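Local coordinates for transcription regulator (Haloarcula marismortui ATCC 43049, PDB 3CRJ), which is probably a TetR-family transcriptional repressor that binds DNA at cis-regulatory sites through a helix-turn-helix motif and pairs into a dimer through its C-terminal helices, at residues D34-I37 with Q38-A41; K120-F123 with S124-R128; A156-V159 with T160-L164; T189-E192 with Y193-M197. All coordinates share one frame; numbering follows the deposited sequence.

Contact 1: D34-I37 with Q38-A41; sequences DLTI and QRIA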
loop_
_atom_site.group_PDB
_atom_site.type_symbol
_atom_site.label_atom_id
_atom_site.label_comp_id
_atom_site.label_asym_id
_atom_site.label_seq_id
_atom_site.Cartn_x
_atom_site.Cartn_y
_atom_site.Cartn_z
ATOM N N ASP A 34 1.158 15.852 -11.875
ATOM C CA ASP A 34 1.220 16.733 -13.008
ATOM C C ASP A 34 -0.152 16.973 -13.568
ATOM O O ASP A 34 -0.285 17.515 -14.656
ATOM C CB ASP A 34 2.134 16.142 -14.080
ATOM C CG ASP A 34 3.594 16.369 -13.778
ATOM O OD1 ASP A 34 3.911 17.421 -13.195
ATOM O OD2 ASP A 34 4.427 15.505 -14.114
ATOM N N LEU A 35 -1.182 16.559 -12.838
ATOM C CA LEU A 35 -2.542 16.822 -13.261
ATOM C C LEU A 35 -2.793 18.280 -13.028
ATOM O O LEU A 35 -2.327 18.856 -12.037
ATOM C CB LEU A 35 -3.523 16.044 -12.414
ATOM C CG LEU A 35 -4.709 15.359 -13.084
ATOM C CD1 LEU A 35 -5.907 15.681 -12.253
ATOM C CD2 LEU A 35 -4.954 15.800 -14.511
ATOM N N THR A 36 -3.525 18.880 -13.951
ATOM C CA THR A 36 -3.978 20.258 -13.819
ATOM C C THR A 36 -5.391 20.345 -14.386
ATOM O O THR A 36 -5.693 19.739 -15.408
ATOM C CB THR A 36 -3.068 21.266 -14.590
ATOM O OG1 THR A 36 -3.206 21.078 -16.007
ATOM C CG2 THR A 36 -1.617 21.115 -14.205
ATOM N N ILE A 37 -6.261 21.098 -13.726
ATOM C CA ILE A 37 -7.531 21.496 -14.334
ATOM C C ILE A 37 -7.337 21.679 -15.857
ATOM O O ILE A 37 -8.082 21.120 -16.672
ATOM C CB ILE A 37 -8.041 22.804 -13.703
ATOM C CG1 ILE A 37 -8.130 22.684 -12.170
ATOM C CG2 ILE A 37 -9.358 23.252 -14.341
ATOM C CD1 ILE A 37 -9.336 21.915 -11.653
ATOM N N GLN A 38 -6.298 22.419 -16.237
ATOM C CA GLN A 38 -6.069 22.663 -17.632
ATOM C C GLN A 38 -6.049 21.367 -18.430
ATOM O O GLN A 38 -6.692 21.264 -19.486
ATOM C CB GLN A 38 -4.780 23.429 -17.852
ATOM C CG GLN A 38 -4.566 23.774 -19.312
ATOM C CD GLN A 38 -5.877 24.167 -20.029
ATOM O OE1 GLN A 38 -6.376 23.416 -20.887
ATOM N NE2 GLN A 38 -6.445 25.335 -19.668
ATOM N N ARG A 39 -5.313 20.378 -17.929
ATOM C CA ARG A 39 -5.129 19.143 -18.681
ATOM C C ARG A 39 -6.420 18.334 -18.684
ATOM O O ARG A 39 -6.823 17.783 -19.714
ATOM C CB ARG A 39 -3.936 18.354 -18.157
ATOM C CG ARG A 39 -2.633 18.825 -18.787
ATOM C CD ARG A 39 -1.463 18.461 -17.925
ATOM N NE ARG A 39 -0.246 19.152 -18.346
ATOM C CZ ARG A 39 0.984 18.679 -18.154
ATOM N NH1 ARG A 39 1.172 17.516 -17.553
ATOM N NH2 ARG A 39 2.033 19.356 -18.571
ATOM N N ILE A 40 -7.083 18.312 -17.532
ATOM C CA ILE A 40 -8.458 17.862 -17.448
ATOM C C ILE A 40 -9.301 18.551 -18.523
ATOM O O ILE A 40 -9.932 17.882 -19.341
ATOM C CB ILE A 40 -9.025 18.158 -16.072
ATOM C CG1 ILE A 40 -8.182 17.439 -15.018
ATOM C CG2 ILE A 40 -10.508 17.788 -16.022
ATOM C CD1 ILE A 40 -8.642 17.669 -13.594
ATOM N N ALA A 41 -9.279 19.880 -18.549
ATOM C CA ALA A 41 -10.068 20.601 -19.535
ATOM C C ALA A 41 -9.708 20.215 -20.957
ATOM O O ALA A 41 -10.595 20.015 -21.772
ATOM C CB ALA A 41 -9.949 22.084 -19.343
#
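Thr-36 caps the helix that follows it: its OG1 accepts from Arg-39 N at 2.9 Å, with an N-H...O angle of 146°. With OG1 set between the backbone N and the carbonyl carbon (chi1 69°), the hydroxyl is carried to that first-turn N-H. Among the backbone bonds, Thr-36 O takes Ile-40 N at 2.9 Å and, weakly, Arg-39 N, while Ile-37 O receives Ala-41 N. With an alanine in place of Thr-36, Arg-39 N would lose its side-chain acceptor and the start of the helix would probably be less firmly fixed. The capped helix, 37-44, is the first of the predicted helix-turn-helix motif; Ile-37 packs on Thr-48, Val-51 and His-52 of helix 48-52, which by family is probably the recognition helix. Apolar contact comes from Leu-35 and Ile-40, whose side chains meet at about a right angle. Leu-35 CD1 reaches Ile-40 CD1 at 3.6 Å, and Leu-35 CD2 lies 3.7 Å from Ile-40 CG1. Both also touch helices 12-30 and 58-78, Leu-35 on Leu-27 and Leu-62, Ile-40 on Thr-23 and Leu-61. On the polar side, the extended chain of Arg-39 runs back alongside Thr-36, its CG 3.6 Å from Thr-36 OG1, and brings NH1 to 3.2 Å from Asp-34 O. The carboxylate is more distant, with Asp-34 OD2 5.1 Å from Arg-39 NH1, leaving at most a loose electrostatic attraction.

Contact 2: K120-F123 with S124-R128; sequences KEAF and SDRFR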
loop_
_atom_site.group_PDB
_atom_site.type_symbol
_atom_site.label_atom_id
_atom_site.label_comp_id
_atom_site.label_asym_id
_atom_site.label_seq_id
_atom_site.Cartn_x
_atom_site.Cartn_y
_atom_site.Cartn_z
ATOM N N LYS A 120 -4.467 15.702 3.572
ATOM C CA LYS A 120 -5.698 16.149 2.933
ATOM C C LYS A 120 -6.856 15.319 3.459
ATOM O O LYS A 120 -6.976 14.124 3.159
ATOM C CB LYS A 120 -5.605 16.010 1.408
ATOM C CG LYS A 120 -4.200 16.208 0.821
ATOM C CD LYS A 120 -4.295 16.854 -0.553
ATOM C CE LYS A 120 -2.949 17.202 -1.160
ATOM N NZ LYS A 120 -3.191 17.804 -2.503
ATOM N N GLU A 121 -7.700 15.958 4.256
ATOM C CA GLU A 121 -8.906 15.337 4.786
ATOM C C GLU A 121 -9.854 14.797 3.720
ATOM O O GLU A 121 -10.364 13.682 3.854
ATOM C CB GLU A 121 -9.661 16.335 5.638
ATOM C CG GLU A 121 -9.535 16.108 7.107
ATOM C CD GLU A 121 -10.471 17.016 7.857
ATOM O OE1 GLU A 121 -11.615 16.585 8.130
ATOM O OE2 GLU A 121 -10.081 18.173 8.129
ATOM N N ALA A 122 -10.091 15.583 2.670
ATOM C CA ALA A 122 -11.038 15.198 1.638
ATOM C C ALA A 122 -10.663 13.860 1.022
ATOM O O ALA A 122 -11.553 13.059 0.713
ATOM C CB ALA A 122 -11.138 16.263 0.582
ATOM N N PHE A 123 -9.358 13.608 0.863
ATOM C CA PHE A 123 -8.886 12.332 0.328
ATOM C C PHE A 123 -8.999 11.239 1.393
ATOM O O PHE A 123 -9.498 10.128 1.137
ATOM C CB PHE A 123 -7.417 12.426 -0.156
ATOM C CG PHE A 123 -7.201 13.232 -1.436
ATOM C CD1 PHE A 123 -8.230 13.976 -2.031
ATOM C CD2 PHE A 123 -5.934 13.268 -2.024
ATOM C CE1 PHE A 123 -7.997 14.729 -3.194
ATOM C CE2 PHE A 123 -5.694 14.010 -3.193
ATOM C CZ PHE A 123 -6.730 14.742 -3.770
ATOM N N SER A 124 -8.512 11.559 2.589
ATOM C CA SER A 124 -8.556 10.640 3.718
ATOM C C SER A 124 -9.980 10.169 3.995
ATOM O O SER A 124 -10.229 8.957 4.022
ATOM C CB SER A 124 -7.970 11.289 4.961
ATOM O OG SER A 124 -7.861 10.325 5.988
ATOM N N ASP A 125 -10.905 11.112 4.183
ATOM C CA ASP A 125 -12.330 10.771 4.310
ATOM C C ASP A 125 -12.797 9.778 3.242
ATOM O O ASP A 125 -13.558 8.847 3.537
ATOM C CB ASP A 125 -13.212 12.020 4.211
ATOM C CG ASP A 125 -13.022 12.976 5.371
ATOM O OD1 ASP A 125 -12.505 12.545 6.419
ATOM O OD2 ASP A 125 -13.393 14.168 5.239
ATOM N N ARG A 126 -12.319 9.996 2.013
ATOM C CA ARG A 126 -12.800 9.338 0.801
ATOM C C ARG A 126 -12.301 7.917 0.702
ATOM O O ARG A 126 -13.031 7.024 0.253
ATOM C CB ARG A 126 -12.298 10.102 -0.420
ATOM C CG ARG A 126 -13.320 10.860 -1.242
ATOM C CD ARG A 126 -14.460 11.327 -0.433
ATOM N NE ARG A 126 -15.107 12.476 -1.049
ATOM C CZ ARG A 126 -14.966 13.728 -0.614
ATOM N NH1 ARG A 126 -14.185 13.988 0.426
ATOM N NH2 ARG A 126 -15.616 14.718 -1.210
ATOM N N PHE A 127 -11.040 7.729 1.080
ATOM C CA PHE A 127 -10.407 6.426 1.077
ATOM C C PHE A 127 -10.902 5.574 2.230
ATOM O O PHE A 127 -10.901 4.347 2.139
ATOM C CB PHE A 127 -8.893 6.573 1.223
ATOM C CG PHE A 127 -8.176 6.998 -0.036
ATOM C CD1 PHE A 127 -8.232 6.223 -1.188
ATOM C CD2 PHE A 127 -7.391 8.153 -0.042
ATOM C CE1 PHE A 127 -7.569 6.623 -2.342
ATOM C CE2 PHE A 127 -6.709 8.557 -1.201
ATOM C CZ PHE A 127 -6.800 7.794 -2.347
ATOM N N ARG A 128 -11.279 6.207 3.342
ATOM C CA ARG A 128 -11.853 5.468 4.469
ATOM C C ARG A 128 -13.254 4.983 4.070
ATOM O O ARG A 128 -13.684 3.869 4.384
ATOM C CB ARG A 128 -11.894 6.340 5.718
ATOM C CG ARG A 128 -12.620 5.686 6.900
ATOM C CD ARG A 128 -12.577 6.546 8.169
ATOM N NE ARG A 128 -11.298 6.471 8.894
ATOM C CZ ARG A 128 -10.296 7.342 8.750
ATOM N NH1 ARG A 128 -9.189 7.201 9.470
ATOM N NH2 ARG A 128 -10.399 8.357 7.894
#
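Lys-120 O accepts from Ser-124 N at 3.0 Å and so closes the first turn of helix 121-148 in the BetI-type C-terminal region of this TetR-family protein. Lys-120 holds the N-cap position. Its aliphatic chain passes over one face of the Phe-123 ring, CD offset toward the rim, and NZ goes on to a salt bridge with Asp-59 and a hydrogen bond with Tyr-32 OH. Glu-121 O takes Asp-125 N in a fairly straight bond (162°). The two carboxylates project from neighbouring turns with their planes nearly perpendicular, Glu-121 OE1 4.2 Å from Asp-125 OD2, a like-charged pair that may be mildly repulsive. Ala-122 O is met from two sources on Arg-126: weakly by the backbone N, and by NH1 at 2.8 Å, also weak because its N-H...O angle is 120°. A bend at chi2 (30°) folds the arginine back toward that carbonyl, which lies oblique to the guanidinium; NH1 also comes 3.8 Å from Ala-122 CB, while NE forms a salt bridge with Asp-67 of helix 58-78. With a leucine in its place, Asp-67 would probably be left without its cationic mate and Ala-122 O without its side-chain donor. Phe-123 O receives Phe-127 N at 2.9 Å and, weakly, Arg-126 N. The Phe-123 ring packs on Leu-62 and Tyr-32, whereas Phe-127 packs on Met-113 of helix 104-115 and on Met-176 of the second subunit. The two aromatic side chains meet where Phe-123 CB lies 4.1 Å from Phe-127 CE2.

Contact 3: A156-V159 with T160-L164; sequences AEHV and TRSLL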
loop_
_atom_site.group_PDB
_atom_site.type_symbol
_atom_site.label_atom_id
_atom_site.label_comp_id
_atom_site.label_asym_id
_atom_site.label_seq_id
_atom_site.Cartn_x
_atom_site.Cartn_y
_atom_site.Cartn_z
ATOM N N ALA A 156 -15.520 -12.358 12.707
ATOM C CA ALA A 156 -15.801 -11.812 11.378
ATOM C C ALA A 156 -15.068 -10.520 11.155
ATOM O O ALA A 156 -14.501 -10.334 10.092
ATOM C CB ALA A 156 -17.287 -11.607 11.172
ATOM N N GLU A 157 -15.043 -9.634 12.149
ATOM C CA GLU A 157 -14.347 -8.365 11.953
ATOM C C GLU A 157 -12.885 -8.587 11.597
ATOM O O GLU A 157 -12.356 -7.907 10.738
ATOM C CB GLU A 157 -14.495 -7.410 13.141
ATOM C CG GLU A 157 -15.521 -6.267 12.899
ATOM C CD GLU A 157 -15.164 -5.300 11.728
ATOM O OE1 GLU A 157 -13.959 -5.086 11.419
ATOM O OE2 GLU A 157 -16.101 -4.725 11.119
ATOM N N HIS A 158 -12.258 -9.562 12.242
ATOM C CA HIS A 158 -10.852 -9.808 12.056
ATOM C C HIS A 158 -10.531 -10.580 10.796
ATOM O O HIS A 158 -9.532 -10.324 10.143
ATOM C CB HIS A 158 -10.226 -10.534 13.224
ATOM C CG HIS A 158 -8.818 -10.905 12.945
ATOM N ND1 HIS A 158 -7.789 -10.006 13.075
ATOM C CD2 HIS A 158 -8.279 -12.037 12.427
ATOM C CE1 HIS A 158 -6.663 -10.582 12.686
ATOM N NE2 HIS A 158 -6.935 -11.812 12.283
ATOM N N VAL A 159 -11.351 -11.556 10.462
ATOM C CA VAL A 159 -11.200 -12.147 9.143
ATOM C C VAL A 159 -11.318 -11.088 8.044
ATOM O O VAL A 159 -10.479 -11.053 7.137
ATOM C CB VAL A 159 -12.116 -13.386 8.915
ATOM C CG1 VAL A 159 -11.925 -13.941 7.538
ATOM C CG2 VAL A 159 -11.775 -14.445 9.910
ATOM N N THR A 160 -12.299 -10.189 8.115
ATOM C CA THR A 160 -12.439 -9.263 6.980
ATOM C C THR A 160 -11.352 -8.177 6.964
ATOM O O THR A 160 -10.931 -7.723 5.899
ATOM C CB THR A 160 -13.880 -8.707 6.775
ATOM O OG1 THR A 160 -13.905 -7.269 6.848
ATOM C CG2 THR A 160 -14.852 -9.331 7.737
ATOM N N ARG A 161 -10.886 -7.800 8.146
ATOM C CA ARG A 161 -9.737 -6.920 8.251
ATOM C C ARG A 161 -8.511 -7.566 7.604
ATOM O O ARG A 161 -7.749 -6.903 6.895
ATOM C CB ARG A 161 -9.471 -6.562 9.714
ATOM C CG ARG A 161 -8.024 -6.174 9.995
ATOM C CD ARG A 161 -7.543 -4.990 9.135
ATOM N NE ARG A 161 -8.250 -3.764 9.503
ATOM C CZ ARG A 161 -7.934 -3.001 10.547
ATOM N NH1 ARG A 161 -6.900 -3.318 11.331
ATOM N NH2 ARG A 161 -8.647 -1.916 10.805
ATOM N N SER A 162 -8.338 -8.864 7.845
ATOM C CA SER A 162 -7.308 -9.643 7.197
ATOM C C SER A 162 -7.390 -9.613 5.660
ATOM O O SER A 162 -6.382 -9.354 4.976
ATOM C CB SER A 162 -7.352 -11.072 7.700
ATOM O OG SER A 162 -6.651 -11.222 8.929
ATOM N N LEU A 163 -8.572 -9.856 5.104
ATOM C CA LEU A 163 -8.706 -9.754 3.657
ATOM C C LEU A 163 -8.455 -8.330 3.176
ATOM O O LEU A 163 -8.020 -8.113 2.024
ATOM C CB LEU A 163 -10.055 -10.246 3.169
ATOM C CG LEU A 163 -10.310 -11.734 3.339
ATOM C CD1 LEU A 163 -11.780 -12.026 3.148
ATOM C CD2 LEU A 163 -9.492 -12.500 2.331
ATOM N N LEU A 164 -8.710 -7.357 4.043
ATOM C CA LEU A 164 -8.516 -5.957 3.648
ATOM C C LEU A 164 -7.041 -5.680 3.476
ATOM O O LEU A 164 -6.651 -4.914 2.587
ATOM C CB LEU A 164 -9.091 -4.995 4.691
ATOM C CG LEU A 164 -10.447 -4.325 4.461
ATOM C CD1 LEU A 164 -11.337 -5.102 3.478
ATOM C CD2 LEU A 164 -11.157 -4.115 5.821
#
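His-158 and Ser-162 stand one turn apart on the same side of the helix, with Ser-162 OG oblique to the imidazole and 3.4 Å from His-158 NE2. The ring arrives there because CG lies anti to the backbone N (chi1 174°), whereas Ser-162 OG, anti to its own carbonyl carbon, is turned back toward the histidine. This face of helix 156-176 belongs to the dimer interface, where, as in other TetR-family proteins, the last two helices of each subunit assemble into a four-helix bundle. Arg-161 leaves the helix differently: its CB sits 3.3 Å from Glu-157 O, but bends at chi2 and chi3 swing the guanidinium away. All three polar ends find partners on the second subunit: His-158 NE2 and Ser-162 OG hydrogen-bond to its Glu-192 and Thr-189, and Arg-161 NH1 forms a salt bridge with its Glu-182 and a hydrogen bond with its Thr-185 OG1. Glu-157 turns instead to a salt bridge with Arg-135 of helix 121-148, and its OE1 stays 6.2 Å from Arg-161 NE, too far for a salt bridge. Val-159 packs on Tyr-193 of helix 181-198, and Leu-163 CG lies 3.9 Å from Val-159 O. Beneath these side chains the helix is regular: Arg-161 N, Ser-162 N and Leu-163 N donate to Glu-157 O, His-158 O and Val-159 O, the last at 3.0 Å.

Contact 4: T189-E192 with Y193-M197; sequences TASE and YADAM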
loop_
_atom_site.group_PDB
_atom_site.type_symbol
_atom_site.label_atom_id
_atom_site.label_comp_id
_atom_site.label_asym_id
_atom_site.label_seq_id
_atom_site.Cartn_x
_atom_site.Cartn_y
_atom_site.Cartn_z
ATOM N N THR A 189 -3.583 -15.815 -2.218
ATOM C CA THR A 189 -3.429 -15.582 -0.790
ATOM C C THR A 189 -4.810 -15.398 -0.143
ATOM O O THR A 189 -5.156 -16.118 0.815
ATOM C CB THR A 189 -2.568 -14.366 -0.547
ATOM O OG1 THR A 189 -1.292 -14.580 -1.151
ATOM C CG2 THR A 189 -2.387 -14.111 0.942
ATOM N N ALA A 190 -5.616 -14.485 -0.688
ATOM C CA ALA A 190 -6.985 -14.320 -0.219
ATOM C C ALA A 190 -7.770 -15.643 -0.146
ATOM O O ALA A 190 -8.412 -15.897 0.857
ATOM C CB ALA A 190 -7.737 -13.294 -1.058
ATOM N N SER A 191 -7.733 -16.495 -1.169
ATOM C CA SER A 191 -8.456 -17.769 -1.040
ATOM C C SER A 191 -7.873 -18.676 0.031
ATOM O O SER A 191 -8.608 -19.182 0.869
ATOM C CB SER A 191 -8.599 -18.535 -2.362
ATOM O OG SER A 191 -9.895 -18.275 -2.879
ATOM N N GLU A 192 -6.554 -18.859 0.025
ATOM C CA GLU A 192 -5.911 -19.679 1.042
ATOM C C GLU A 192 -6.274 -19.168 2.424
ATOM O O GLU A 192 -6.696 -19.949 3.295
ATOM C CB GLU A 192 -4.394 -19.706 0.852
ATOM C CG GLU A 192 -3.931 -20.520 -0.323
ATOM C CD GLU A 192 -2.541 -20.148 -0.791
ATOM O OE1 GLU A 192 -2.039 -19.069 -0.428
ATOM O OE2 GLU A 192 -1.939 -20.932 -1.552
ATOM N N TYR A 193 -6.158 -17.855 2.618
ATOM C CA TYR A 193 -6.425 -17.287 3.925
ATOM C C TYR A 193 -7.841 -17.583 4.354
ATOM O O TYR A 193 -8.075 -18.024 5.493
ATOM C CB TYR A 193 -6.206 -15.777 3.984
ATOM C CG TYR A 193 -6.557 -15.267 5.354
ATOM C CD1 TYR A 193 -5.734 -15.545 6.447
ATOM C CD2 TYR A 193 -7.738 -14.572 5.574
ATOM C CE1 TYR A 193 -6.058 -15.122 7.701
ATOM C CE2 TYR A 193 -8.093 -14.151 6.840
ATOM C CZ TYR A 193 -7.247 -14.431 7.902
ATOM O OH TYR A 193 -7.594 -14.028 9.169
ATOM N N ALA A 194 -8.780 -17.322 3.447
ATOM C CA ALA A 194 -10.198 -17.423 3.752
ATOM C C ALA A 194 -10.581 -18.870 4.050
ATOM O O ALA A 194 -11.405 -19.139 4.937
ATOM C CB ALA A 194 -10.993 -16.915 2.604
ATOM N N ASP A 195 -9.976 -19.799 3.312
ATOM C CA ASP A 195 -10.400 -21.179 3.381
ATOM C C ASP A 195 -9.903 -21.772 4.689
ATOM O O ASP A 195 -10.564 -22.621 5.285
ATOM C CB ASP A 195 -9.889 -21.964 2.180
ATOM C CG ASP A 195 -10.643 -21.629 0.870
ATOM O OD1 ASP A 195 -10.665 -22.530 0.005
ATOM O OD2 ASP A 195 -11.196 -20.500 0.669
ATOM N N ALA A 196 -8.750 -21.281 5.137
ATOM C CA ALA A 196 -8.140 -21.725 6.376
ATOM C C ALA A 196 -8.924 -21.209 7.584
ATOM O O ALA A 196 -9.006 -21.883 8.626
ATOM C CB ALA A 196 -6.692 -21.280 6.438
HETATM N N MSE A 197 -9.530 -20.041 7.444
HETATM C CA MSE A 197 -10.312 -19.493 8.535
HETATM C C MSE A 197 -11.751 -20.022 8.544
HETATM O O MSE A 197 -12.294 -20.365 9.593
HETATM C CB MSE A 197 -10.266 -17.966 8.519
HETATM C CG MSE A 197 -8.845 -17.394 8.632
HETATM SE SE MSE A 197 -7.965 -17.823 10.342
HETATM C CE MSE A 197 -6.891 -19.364 9.852
#
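Tyr-193 N donates to Thr-189 O at 2.7 Å, the first of four successive i to i+4 bonds in helix 181-198, the C-terminal helix of the dimer-forming bundle. Ala-194 N to Ala-190 O, Asp-195 N to Ser-191 O and Ala-196 N to Glu-192 O follow at 3.0, 2.9 and 3.1 Å, with a weak extra bond from Asp-195 N to Glu-192 O. The side chains mostly serve other partners. Asp-195 leaves its carboxylate near Ser-191 O, a pair of acceptors that is not hydrogen-bonded. Ser-191 OG itself bonds to Arg-187. Glu-192 extends beyond CG, with OE2 held by Gln-188 and OE1 hydrogen-bonded to Tyr-193 OH and His-158 NE2 of the second subunit; the tyrosine pairing recurs in reverse across the dimer. Ala-196 packs on its counterpart in that subunit. Tyr-193 CB lies 3.4 Å from Thr-189 O, and with CG anti to the backbone N (chi1 178°) the ring reaches away from the earlier turn. Selenomethionine Met-197, one turn on, sets its CG over one face of the Tyr-193 ring, offset toward the rim.

How the contacts relate
All four contacts are partly buried. Contact 1 sits in the predicted DNA-binding part, about 38 Å between centres from contact 3 and on the opposite side of the chain's centre. It is a loop-to-helix cap, untouched by the second subunit. Contact 2, nearest the chain's centre, also opens a helix; its charges tie back to helix 58-78 while Phe-127 and Ser-124 meet the other subunit. Both mix buried apolar side chains with exposed residues. Contact 3 forms the first turns of helix 156-176, with no exposed residue among those touching, and contact 4 the last turns of helix 181-198, with only Asp-195 exposed. These two touch, Ser-162 OG 3.0 Å from Tyr-193 OH, and present polar groups to the dimer partner.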